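Ubiquitin-conjugating enzyme E2, putative (Trypanosoma cruzi, PDB 4DS2) probably acts as an E2 enzyme, carrying activated ubiquitin or a related modifier as a thioester and passing it on to a substrate with its partner ligase. Local coordinates at residues N10-D16 / F77-P82; L19-E23 / H119-K125; C106-D112 / R139-V143. One frame throughout, in Å; residues are numbered along the deposited sequence.

Contact 1. Residues N10-D16 / F77-P82; sequences NKRIIKD and FSDDYP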
loop_
_atom_site.group_PDB
_atom_site.type_symbol
_atom_site.label_atom_id
_atom_site.label_comp_id
_atom_site.label_asym_id
_atom_site.label_seq_id
_atom_site.Cartn_x
_atom_site.Cartn_y
_atom_site.Cartn_z
ATOM N N ASN A 10 -19.273 -4.316 -11.355
ATOM C CA ASN A 10 -18.474 -3.178 -11.817
ATOM C C ASN A 10 -17.473 -3.664 -12.895
ATOM O O ASN A 10 -16.583 -4.434 -12.592
ATOM C CB ASN A 10 -17.742 -2.528 -10.644
ATOM C CG ASN A 10 -17.143 -1.180 -11.007
ATOM O OD1 ASN A 10 -16.183 -1.088 -11.794
ATOM N ND2 ASN A 10 -17.693 -0.123 -10.428
ATOM N N LYS A 11 -17.644 -3.242 -14.144
ATOM C CA LYS A 11 -16.812 -3.722 -15.240
ATOM C C LYS A 11 -15.314 -3.554 -14.917
ATOM O O LYS A 11 -14.488 -4.457 -15.222
ATOM C CB LYS A 11 -17.189 -3.005 -16.554
ATOM C CG LYS A 11 -16.880 -3.803 -17.827
ATOM C CD LYS A 11 -15.383 -3.741 -18.212
ATOM C CE LYS A 11 -14.726 -5.073 -18.609
ATOM N NZ LYS A 11 -13.419 -4.847 -19.328
ATOM N N ARG A 12 -14.967 -2.439 -14.270
ATOM C CA ARG A 12 -13.571 -2.071 -14.037
ATOM C C ARG A 12 -12.911 -2.642 -12.789
ATOM O O ARG A 12 -11.683 -2.765 -12.760
ATOM C CB ARG A 12 -13.428 -0.560 -14.026
ATOM C CG ARG A 12 -13.385 0.063 -15.417
ATOM C CD ARG A 12 -12.005 -0.085 -16.046
ATOM N NE ARG A 12 -11.236 1.118 -15.760
ATOM C CZ ARG A 12 -10.270 1.220 -14.868
ATOM N NH1 ARG A 12 -9.889 0.186 -14.156
ATOM N NH2 ARG A 12 -9.655 2.376 -14.700
ATOM N N ILE A 13 -13.666 -2.953 -11.747
ATOM C CA ILE A 13 -13.082 -3.588 -10.585
ATOM C C ILE A 13 -12.635 -5.011 -10.987
ATOM O O ILE A 13 -11.514 -5.455 -10.634
ATOM C CB ILE A 13 -14.061 -3.695 -9.387
ATOM C CG1 ILE A 13 -14.458 -2.320 -8.826
ATOM C CG2 ILE A 13 -13.430 -4.487 -8.258
ATOM C CD1 ILE A 13 -15.408 -2.382 -7.655
ATOM N N ILE A 14 -13.546 -5.724 -11.674
ATOM C CA ILE A 14 -13.334 -7.092 -12.145
ATOM C C ILE A 14 -12.172 -7.113 -13.161
ATOM O O ILE A 14 -11.219 -7.912 -13.011
ATOM C CB ILE A 14 -14.640 -7.655 -12.769
ATOM C CG1 ILE A 14 -15.700 -7.888 -11.680
ATOM C CG2 ILE A 14 -14.375 -8.936 -13.533
ATOM C CD1 ILE A 14 -17.150 -7.836 -12.117
ATOM N N LYS A 15 -12.223 -6.208 -14.159
ATOM C CA LYS A 15 -11.121 -6.070 -15.142
ATOM C C LYS A 15 -9.753 -5.814 -14.449
ATOM O O LYS A 15 -8.754 -6.473 -14.786
ATOM C CB LYS A 15 -11.423 -4.973 -16.163
ATOM C CG LYS A 15 -10.409 -4.871 -17.324
ATOM C CD LYS A 15 -9.846 -3.439 -17.512
ATOM C CE LYS A 15 -9.036 -3.272 -18.813
ATOM N NZ LYS A 15 -8.496 -1.902 -19.127
ATOM N N ASP A 16 -9.722 -4.898 -13.473
ATOM C CA ASP A 16 -8.489 -4.647 -12.689
ATOM C C ASP A 16 -8.037 -5.755 -11.749
ATOM O O ASP A 16 -6.836 -5.865 -11.509
ATOM C CB ASP A 16 -8.581 -3.369 -11.871
ATOM C CG ASP A 16 -8.588 -2.128 -12.735
ATOM O OD1 ASP A 16 -8.671 -2.226 -13.983
ATOM O OD2 ASP A 16 -8.525 -1.027 -12.162
ATOM N N PHE A 77 -12.950 -0.735 -2.301
ATOM C CA PHE A 77 -13.528 0.015 -3.393
ATOM C C PHE A 77 -14.902 0.571 -3.044
ATOM O O PHE A 77 -15.503 0.185 -2.024
ATOM C CB PHE A 77 -13.688 -0.868 -4.606
ATOM C CG PHE A 77 -12.396 -1.271 -5.232
ATOM C CD1 PHE A 77 -11.636 -2.293 -4.675
ATOM C CD2 PHE A 77 -11.952 -0.660 -6.381
ATOM C CE1 PHE A 77 -10.449 -2.703 -5.270
ATOM C CE2 PHE A 77 -10.760 -1.048 -6.981
ATOM C CZ PHE A 77 -10.019 -2.090 -6.440
ATOM N N SER A 78 -15.385 1.477 -3.899
ATOM C CA SER A 78 -16.760 1.952 -3.854
ATOM C C SER A 78 -17.496 1.666 -5.160
ATOM O O SER A 78 -16.931 1.203 -6.160
ATOM C CB SER A 78 -16.832 3.448 -3.542
ATOM O OG SER A 78 -16.617 4.202 -4.721
ATOM N N ASP A 79 -18.791 1.937 -5.119
ATOM C CA ASP A 79 -19.658 1.726 -6.269
ATOM C C ASP A 79 -19.297 2.663 -7.389
ATOM O O ASP A 79 -19.662 2.401 -8.521
ATOM C CB ASP A 79 -21.130 1.944 -5.916
ATOM C CG ASP A 79 -21.581 1.051 -4.792
ATOM O OD1 ASP A 79 -21.294 1.401 -3.615
ATOM O OD2 ASP A 79 -22.193 -0.008 -5.082
ATOM N N ASP A 80 -18.568 3.731 -7.076
ATOM C CA ASP A 80 -18.168 4.729 -8.068
ATOM C C ASP A 80 -16.766 4.535 -8.743
ATOM O O ASP A 80 -16.370 5.327 -9.603
ATOM C CB ASP A 80 -18.270 6.109 -7.421
ATOM C CG ASP A 80 -18.550 7.204 -8.418
ATOM O OD1 ASP A 80 -18.912 6.866 -9.556
ATOM O OD2 ASP A 80 -18.403 8.398 -8.065
ATOM N N TYR A 81 -16.034 3.493 -8.393
ATOM C CA TYR A 81 -14.817 3.182 -9.131
ATOM C C TYR A 81 -15.150 3.049 -10.636
ATOM O O TYR A 81 -16.111 2.361 -10.978
ATOM C CB TYR A 81 -14.181 1.893 -8.586
ATOM C CG TYR A 81 -12.817 1.585 -9.124
ATOM C CD1 TYR A 81 -11.706 2.142 -8.565
ATOM C CD2 TYR A 81 -12.659 0.736 -10.218
ATOM C CE1 TYR A 81 -10.452 1.874 -9.079
ATOM C CE2 TYR A 81 -11.408 0.454 -10.738
ATOM C CZ TYR A 81 -10.302 1.022 -10.159
ATOM O OH TYR A 81 -9.021 0.770 -10.628
ATOM N N PRO A 82 -14.331 3.663 -11.532
ATOM C CA PRO A 82 -12.975 4.246 -11.349
ATOM C C PRO A 82 -12.893 5.750 -11.062
ATOM O O PRO A 82 -11.813 6.266 -10.831
ATOM C CB PRO A 82 -12.315 3.969 -12.707
ATOM C CG PRO A 82 -13.458 4.002 -13.689
ATOM C CD PRO A 82 -14.742 3.747 -12.948
#
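The side chain of Tyr-81 lies across the first turns of helix 11-27, where CG1 of Ile-13 approaches its CD2 at 3.8 Å. This is the seam in a ubiquitin-conjugating (UBC) fold between the N-terminal helix and the loop joining strands 70-76 and 87-90, which carries a Tyr-Pro step with a cis peptide, a recurrent feature of E2 enzymes. The ring is sandwiched within its own loop, Phe-77 CE2 over the centre of one face and Pro-82 CB over the other. Ile-13 reaches beyond it, and its CD1 packs on Phe-77 CB at 3.8 Å. At the phenolic end, the hydroxyl donates to Asp-16 OD2, which sits at the ring edge; the modelled separation is very short and its exact value doubtful. The carboxylate stands nearly perpendicular to the ring (86°). The same OD2 forms a salt bridge with Arg-12 NH1 (2.7 Å) and probably also accepts from Ala-120 N. Bends at chi2 and chi3 turn the arginine forward along its helix, toward Asp-16, and bring one guanidinium face over Pro-82 CB, while NH2 donates to the carbonyls of Pro-116 and Gln-118. Asn-10 is the N-cap: its OD1 accepts from Ile-13 N and, weakly, from Arg-12 N. With CG anti to the backbone N (chi1 -168°), the other half of the amide faces the loop, and ND2 donates almost straight to Tyr-81 O at 3.0 Å.

Contact 2. Residues L19-E23 / H119-K125; sequences LLLEE and HASDVIK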
loop_
_atom_site.group_PDB
_atom_site.type_symbol
_atom_site.label_atom_id
_atom_site.label_comp_id
_atom_site.label_asym_id
_atom_site.label_seq_id
_atom_site.Cartn_x
_atom_site.Cartn_y
_atom_site.Cartn_z
ATOM N N LEU A 19 -6.421 -8.271 -13.947
ATOM C CA LEU A 19 -5.109 -7.735 -14.390
ATOM C C LEU A 19 -4.066 -7.878 -13.282
ATOM O O LEU A 19 -2.934 -8.242 -13.574
ATOM C CB LEU A 19 -5.192 -6.279 -14.887
ATOM C CG LEU A 19 -5.350 -6.120 -16.423
ATOM C CD1 LEU A 19 -5.674 -4.686 -16.827
ATOM C CD2 LEU A 19 -4.131 -6.574 -17.214
ATOM N N LEU A 20 -4.461 -7.622 -12.025
ATOM C CA LEU A 20 -3.553 -7.817 -10.888
ATOM C C LEU A 20 -3.112 -9.282 -10.731
ATOM O O LEU A 20 -1.951 -9.555 -10.491
ATOM C CB LEU A 20 -4.197 -7.352 -9.594
ATOM C CG LEU A 20 -3.312 -7.492 -8.347
ATOM C CD1 LEU A 20 -2.007 -6.731 -8.477
ATOM C CD2 LEU A 20 -4.082 -6.989 -7.127
ATOM N N LEU A 21 -4.065 -10.206 -10.862
ATOM C CA LEU A 21 -3.832 -11.646 -10.722
ATOM C C LEU A 21 -2.882 -12.163 -11.778
ATOM O O LEU A 21 -2.015 -12.977 -11.503
ATOM C CB LEU A 21 -5.170 -12.396 -10.824
ATOM C CG LEU A 21 -6.136 -12.188 -9.644
ATOM C CD1 LEU A 21 -7.445 -12.861 -9.989
ATOM C CD2 LEU A 21 -5.570 -12.716 -8.327
ATOM N N GLU A 22 -3.050 -11.654 -12.989
ATOM C CA GLU A 22 -2.129 -11.937 -14.069
ATOM C C GLU A 22 -0.681 -11.470 -13.783
ATOM O O GLU A 22 0.297 -12.191 -14.081
ATOM C CB GLU A 22 -2.700 -11.340 -15.354
ATOM C CG GLU A 22 -4.004 -12.031 -15.785
ATOM C CD GLU A 22 -4.529 -11.599 -17.150
ATOM O OE1 GLU A 22 -3.956 -10.666 -17.756
ATOM O OE2 GLU A 22 -5.519 -12.204 -17.625
ATOM N N GLU A 23 -0.543 -10.295 -13.167
ATOM C CA GLU A 23 0.775 -9.733 -12.831
ATOM C C GLU A 23 1.441 -10.384 -11.628
ATOM O O GLU A 23 2.653 -10.571 -11.620
ATOM C CB GLU A 23 0.658 -8.261 -12.495
ATOM C CG GLU A 23 0.200 -7.362 -13.625
ATOM C CD GLU A 23 -0.357 -6.045 -13.079
ATOM O OE1 GLU A 23 -1.273 -5.479 -13.729
ATOM O OE2 GLU A 23 0.125 -5.584 -11.989
ATOM N N HIS A 119 -5.121 1.998 -13.075
ATOM C CA HIS A 119 -5.553 0.691 -12.617
ATOM C C HIS A 119 -5.292 0.484 -11.145
ATOM O O HIS A 119 -4.382 1.077 -10.583
ATOM C CB HIS A 119 -4.835 -0.386 -13.419
ATOM C CG HIS A 119 -5.270 -0.475 -14.865
ATOM N ND1 HIS A 119 -5.151 0.546 -15.730
ATOM C CD2 HIS A 119 -5.854 -1.526 -15.581
ATOM C CE1 HIS A 119 -5.617 0.176 -16.941
ATOM N NE2 HIS A 119 -6.052 -1.094 -16.851
ATOM N N ALA A 120 -6.111 -0.344 -10.498
ATOM C CA ALA A 120 -5.923 -0.726 -9.090
ATOM C C ALA A 120 -4.494 -1.105 -8.778
ATOM O O ALA A 120 -3.994 -0.725 -7.758
ATOM C CB ALA A 120 -6.826 -1.904 -8.717
ATOM N N SER A 121 -3.870 -1.885 -9.654
ATOM C CA SER A 121 -2.424 -2.162 -9.612
ATOM C C SER A 121 -1.546 -0.943 -9.383
ATOM O O SER A 121 -0.612 -0.982 -8.582
ATOM C CB SER A 121 -2.001 -2.746 -10.950
ATOM O OG SER A 121 -2.868 -3.801 -11.294
ATOM N N ASP A 122 -1.812 0.116 -10.154
ATOM C CA ASP A 122 -1.027 1.375 -10.109
ATOM C C ASP A 122 -1.163 2.044 -8.745
ATOM O O ASP A 122 -0.193 2.478 -8.163
ATOM C CB ASP A 122 -1.450 2.298 -11.260
ATOM C CG ASP A 122 -1.224 1.648 -12.663
ATOM O OD1 ASP A 122 -0.361 0.752 -12.781
ATOM O OD2 ASP A 122 -1.917 2.001 -13.653
ATOM N N VAL A 123 -2.372 2.035 -8.204
ATOM C CA VAL A 123 -2.646 2.544 -6.873
ATOM C C VAL A 123 -1.900 1.757 -5.796
ATOM O O VAL A 123 -1.429 2.314 -4.788
ATOM C CB VAL A 123 -4.156 2.420 -6.550
ATOM C CG1 VAL A 123 -4.422 2.847 -5.113
ATOM C CG2 VAL A 123 -5.008 3.178 -7.568
ATOM N N ILE A 124 -1.829 0.444 -5.984
ATOM C CA ILE A 124 -1.242 -0.412 -4.968
ATOM C C ILE A 124 0.265 -0.234 -4.988
ATOM O O ILE A 124 0.879 -0.146 -3.936
ATOM C CB ILE A 124 -1.640 -1.904 -5.126
ATOM C CG1 ILE A 124 -3.177 -2.070 -5.063
ATOM C CG2 ILE A 124 -0.990 -2.746 -4.017
ATOM C CD1 ILE A 124 -3.701 -3.361 -5.687
ATOM N N LYS A 125 0.845 -0.152 -6.181
ATOM C CA LYS A 125 2.277 0.026 -6.289
ATOM C C LYS A 125 2.707 1.397 -5.806
ATOM O O LYS A 125 3.780 1.529 -5.245
ATOM C CB LYS A 125 2.757 -0.249 -7.706
ATOM C CG LYS A 125 2.568 -1.721 -8.107
ATOM C CD LYS A 125 3.261 -2.072 -9.424
ATOM C CE LYS A 125 2.433 -2.995 -10.312
ATOM N NZ LYS A 125 1.589 -2.163 -11.226
#
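This is a helix-to-helix contact, apolar on its buried side and polar toward its rim, between the middle of helix 11-27 and the first turns of helix 120-132. The short axes pass 10.5 Å apart, with 60° between their directions, and the backbones come nearest at Leu-20 and Ser-121, whose CA atoms are 5.9 Å apart. The small serine permits this approach: its OG faces CA and CD1 of Leu-20, and the leucine side chain passes by it toward the interior. CG of Leu-20 is anti to the backbone N (chi1 -179°), which carries CD2 inward to meet Ile-124 CD1 at 3.9 Å, the two side chains crossing at about a right angle.

In the UBC fold the N-terminal helix and the long central helix both pack against the antiparallel meander, and here Leu-20 and Ile-124 both touch Leu-54 of strand 51-57. Strand 40-46 adds Val-44 beneath Leu-20 and Ile-41 beneath Ile-124, so the leucine-isoleucine pair fills the angle between helices and sheet.

Nearer the surface, Leu-19 sends CD1 to the imidazole of His-119, 3.4 Å from CD2, an oblique approach to the ring. His-119 is the N-cap residue of the second helix; its backbone N donates to Asp-122 OD2 from above the carboxylate plane. Farther along, Glu-23 extends beyond CG and brings its carboxylate alongside Ser-121, with OE1 3.4 Å from OG, at most a weak hydrogen bond. Lys-125, bent at chi3 and chi4, curls its amino group back between two acids. Its NZ lies 3.8 Å from Glu-23 OE2 and an equal 3.8 Å from Asp-122 OD1, two long salt bridges, of which the first joins the helices and the second stays within its own; together they make a loose ionic network.

Contact 3. Residues C106-D112 / R139-V143; sequences CDRMVND and RDDDV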
loop_
_atom_site.group_PDB
_atom_site.type_symbol
_atom_site.label_atom_id
_atom_site.label_comp_id
_atom_site.label_asym_id
_atom_site.label_seq_id
_atom_site.Cartn_x
_atom_site.Cartn_y
_atom_site.Cartn_z
ATOM N N CYS A 106 -3.512 8.924 4.416
ATOM C CA CYS A 106 -4.120 10.135 3.934
ATOM C C CYS A 106 -4.613 9.868 2.522
ATOM O O CYS A 106 -3.895 9.255 1.720
ATOM C CB CYS A 106 -3.076 11.236 3.925
ATOM S SG CYS A 106 -3.738 12.856 3.528
ATOM N N ASP A 107 -5.829 10.307 2.198
ATOM C CA ASP A 107 -6.354 10.076 0.847
ATOM C C ASP A 107 -5.525 10.816 -0.168
ATOM O O ASP A 107 -5.587 10.492 -1.339
ATOM C CB ASP A 107 -7.769 10.550 0.624
ATOM C CG ASP A 107 -8.512 10.758 1.853
ATOM O OD1 ASP A 107 -8.312 9.983 2.827
ATOM O OD2 ASP A 107 -9.334 11.702 1.830
ATOM N N ARG A 108 -4.804 11.844 0.269
ATOM C CA ARG A 108 -4.053 12.657 -0.657
ATOM C C ARG A 108 -2.981 11.872 -1.356
ATOM O O ARG A 108 -2.705 12.114 -2.541
ATOM C CB ARG A 108 -3.471 13.865 0.027
ATOM C CG ARG A 108 -4.531 14.882 0.335
ATOM C CD ARG A 108 -4.184 15.591 1.607
ATOM N NE ARG A 108 -4.520 16.995 1.579
ATOM C CZ ARG A 108 -4.358 17.788 2.637
ATOM N NH1 ARG A 108 -4.693 19.087 2.566
ATOM N NH2 ARG A 108 -3.858 17.286 3.776
ATOM N N MET A 109 -2.396 10.922 -0.638
ATOM C CA MET A 109 -1.352 10.100 -1.201
ATOM C C MET A 109 -1.746 9.586 -2.550
ATOM O O MET A 109 -0.950 9.563 -3.453
ATOM C CB MET A 109 -1.079 8.925 -0.296
ATOM C CG MET A 109 0.093 8.068 -0.712
ATOM S SD MET A 109 0.557 6.959 0.642
ATOM C CE MET A 109 1.420 5.693 -0.280
ATOM N N VAL A 110 -2.981 9.131 -2.670
ATOM C CA VAL A 110 -3.465 8.543 -3.910
ATOM C C VAL A 110 -4.244 9.553 -4.740
ATOM O O VAL A 110 -4.168 9.529 -5.957
ATOM C CB VAL A 110 -4.363 7.303 -3.622
ATOM C CG1 VAL A 110 -5.218 6.957 -4.847
ATOM C CG2 VAL A 110 -3.531 6.104 -3.200
ATOM N N ASN A 111 -5.000 10.421 -4.073
ATOM C CA ASN A 111 -6.018 11.254 -4.733
ATOM C C ASN A 111 -5.480 12.441 -5.484
ATOM O O ASN A 111 -6.101 12.888 -6.453
ATOM C CB ASN A 111 -7.052 11.750 -3.726
ATOM C CG ASN A 111 -7.934 10.642 -3.211
ATOM O OD1 ASN A 111 -7.979 9.549 -3.768
ATOM N ND2 ASN A 111 -8.627 10.911 -2.139
ATOM N N ASP A 112 -4.330 12.946 -5.069
ATOM C CA ASP A 112 -3.673 14.039 -5.793
ATOM C C ASP A 112 -3.288 13.630 -7.213
ATOM O O ASP A 112 -3.272 14.475 -8.129
ATOM C CB ASP A 112 -2.420 14.532 -5.049
ATOM C CG ASP A 112 -2.726 15.085 -3.666
ATOM O OD1 ASP A 112 -3.885 15.032 -3.219
ATOM O OD2 ASP A 112 -1.792 15.569 -3.014
ATOM N N ARG A 139 5.581 15.127 2.050
ATOM C CA ARG A 139 4.612 15.925 1.264
ATOM C C ARG A 139 3.406 16.392 2.092
ATOM O O ARG A 139 3.564 17.019 3.125
ATOM C CB ARG A 139 4.130 15.159 0.053
ATOM C CG ARG A 139 5.244 14.816 -0.881
ATOM C CD ARG A 139 4.756 13.862 -1.932
ATOM N NE ARG A 139 5.884 13.257 -2.598
ATOM C CZ ARG A 139 5.859 12.090 -3.215
ATOM N NH1 ARG A 139 4.755 11.356 -3.268
ATOM N NH2 ARG A 139 6.953 11.662 -3.815
ATOM N N ASP A 140 2.198 16.110 1.618
ATOM C CA ASP A 140 0.972 16.608 2.234
ATOM C C ASP A 140 0.182 15.432 2.764
ATOM O O ASP A 140 -0.979 15.581 3.089
ATOM C CB ASP A 140 0.167 17.389 1.183
ATOM C CG ASP A 140 -0.254 16.519 -0.002
ATOM O OD1 ASP A 140 0.321 15.411 -0.203
ATOM O OD2 ASP A 140 -1.177 16.931 -0.730
ATOM N N ASP A 141 0.845 14.264 2.854
ATOM C CA ASP A 141 0.213 12.962 3.188
ATOM C C ASP A 141 0.738 12.342 4.495
ATOM O O ASP A 141 0.528 11.157 4.777
ATOM C CB ASP A 141 0.339 11.967 2.008
ATOM C CG ASP A 141 1.769 11.754 1.547
ATOM O OD1 ASP A 141 2.686 12.438 2.053
ATOM O OD2 ASP A 141 1.987 10.902 0.655
ATOM N N ASP A 142 1.403 13.149 5.297
ATOM C CA ASP A 142 1.784 12.731 6.637
ATOM C C ASP A 142 0.558 12.628 7.526
ATOM O O ASP A 142 -0.254 13.560 7.542
ATOM C CB ASP A 142 2.787 13.709 7.248
ATOM C CG ASP A 142 4.245 13.254 7.061
ATOM O OD1 ASP A 142 4.582 12.537 6.069
ATOM O OD2 ASP A 142 5.046 13.613 7.942
ATOM N N VAL A 143 0.424 11.469 8.205
ATOM C CA VAL A 143 -0.690 11.180 9.135
ATOM C C VAL A 143 -0.216 10.956 10.580
ATOM O O VAL A 143 -1.027 10.934 11.475
ATOM C CB VAL A 143 -1.521 9.916 8.727
ATOM C CG1 VAL A 143 -2.017 10.035 7.309
ATOM C CG2 VAL A 143 -0.710 8.649 8.903
HETATM O O HOH W 1 -0.642 8.843 4.378
#
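Cys-106 CB packs against CG1 of Val-143 at 3.7 Å and against the backbone of Asp-141, where its CB lies 3.7 Å from the carbonyl O. The cysteine occupies the position at which E2 enzymes of the UBC fold carry their ubiquitin-accepting thiol, consistent with an active-site role, and 139-143 forms part of the loop beside it. With SG anti to the backbone N (chi1 -173°), the sulfur is turned toward the start of the short helix that follows, 108-111, and accepts from Arg-108 N at 3.6 Å, a capping bond. Across the contact, SG lies 3.9 Å from Asp-140 O. A water bridges the two backbones, accepting from Cys-106 N and donating to Asp-141 O.

Asp-140 and Asp-141 share one first torsion: each CG sits between the backbone N and the carbonyl carbon, the crowded position (chi1 62° and 55°). Their carboxylates nevertheless part company. That of Asp-140 turns along Arg-108 and Asp-112; its OD2 is modelled 2.7 Å from Asp-112 OD2, with the two side chains coming from opposite directions. Arg-108, bent at chi2 and chi3, runs obliquely past this acid, so its aliphatic CD lies 3.5 Å from Asp-140 O. The guanidinium offers no N-H to OD2, which lies well out of its plane, so the attraction there is one of charge alone.

Asp-141 points its carboxylate inward. OD2 rests near Met-109 CG at 3.7 Å, while OD1 forms a salt bridge with Arg-130 of helix 120-132. Met-109, extended beyond CG, leads away from the loop to pack on Val-127, Arg-130 and Val-131 of that helix, while Val-143, just ahead of helix 145-153, is hydrogen-bonded through its backbone to Pro-97.

In the fold
Contacts 1 and 2 share helix 11-27; their centres are 12 Å apart and they meet where Asp-16 and Tyr-81 reach the start of helix 120-132. Contact 3 lies about 22 Å from contact 1 and 20 Å from contact 2, centre to centre. Along the chain, contact 1 closes before contact 3 opens, whereas the segments of contact 2 alternate with those of both. Helix 120-132, which packs on helix 11-27 in contact 2 and meets helix 108-111 where Val-123 touches Val-110, stands between the N-terminal helix and the cysteine region. As in other E2 enzymes, contact 1 probably borders the surface used by E1 and E3 partners, well removed from the putative active-site cysteine.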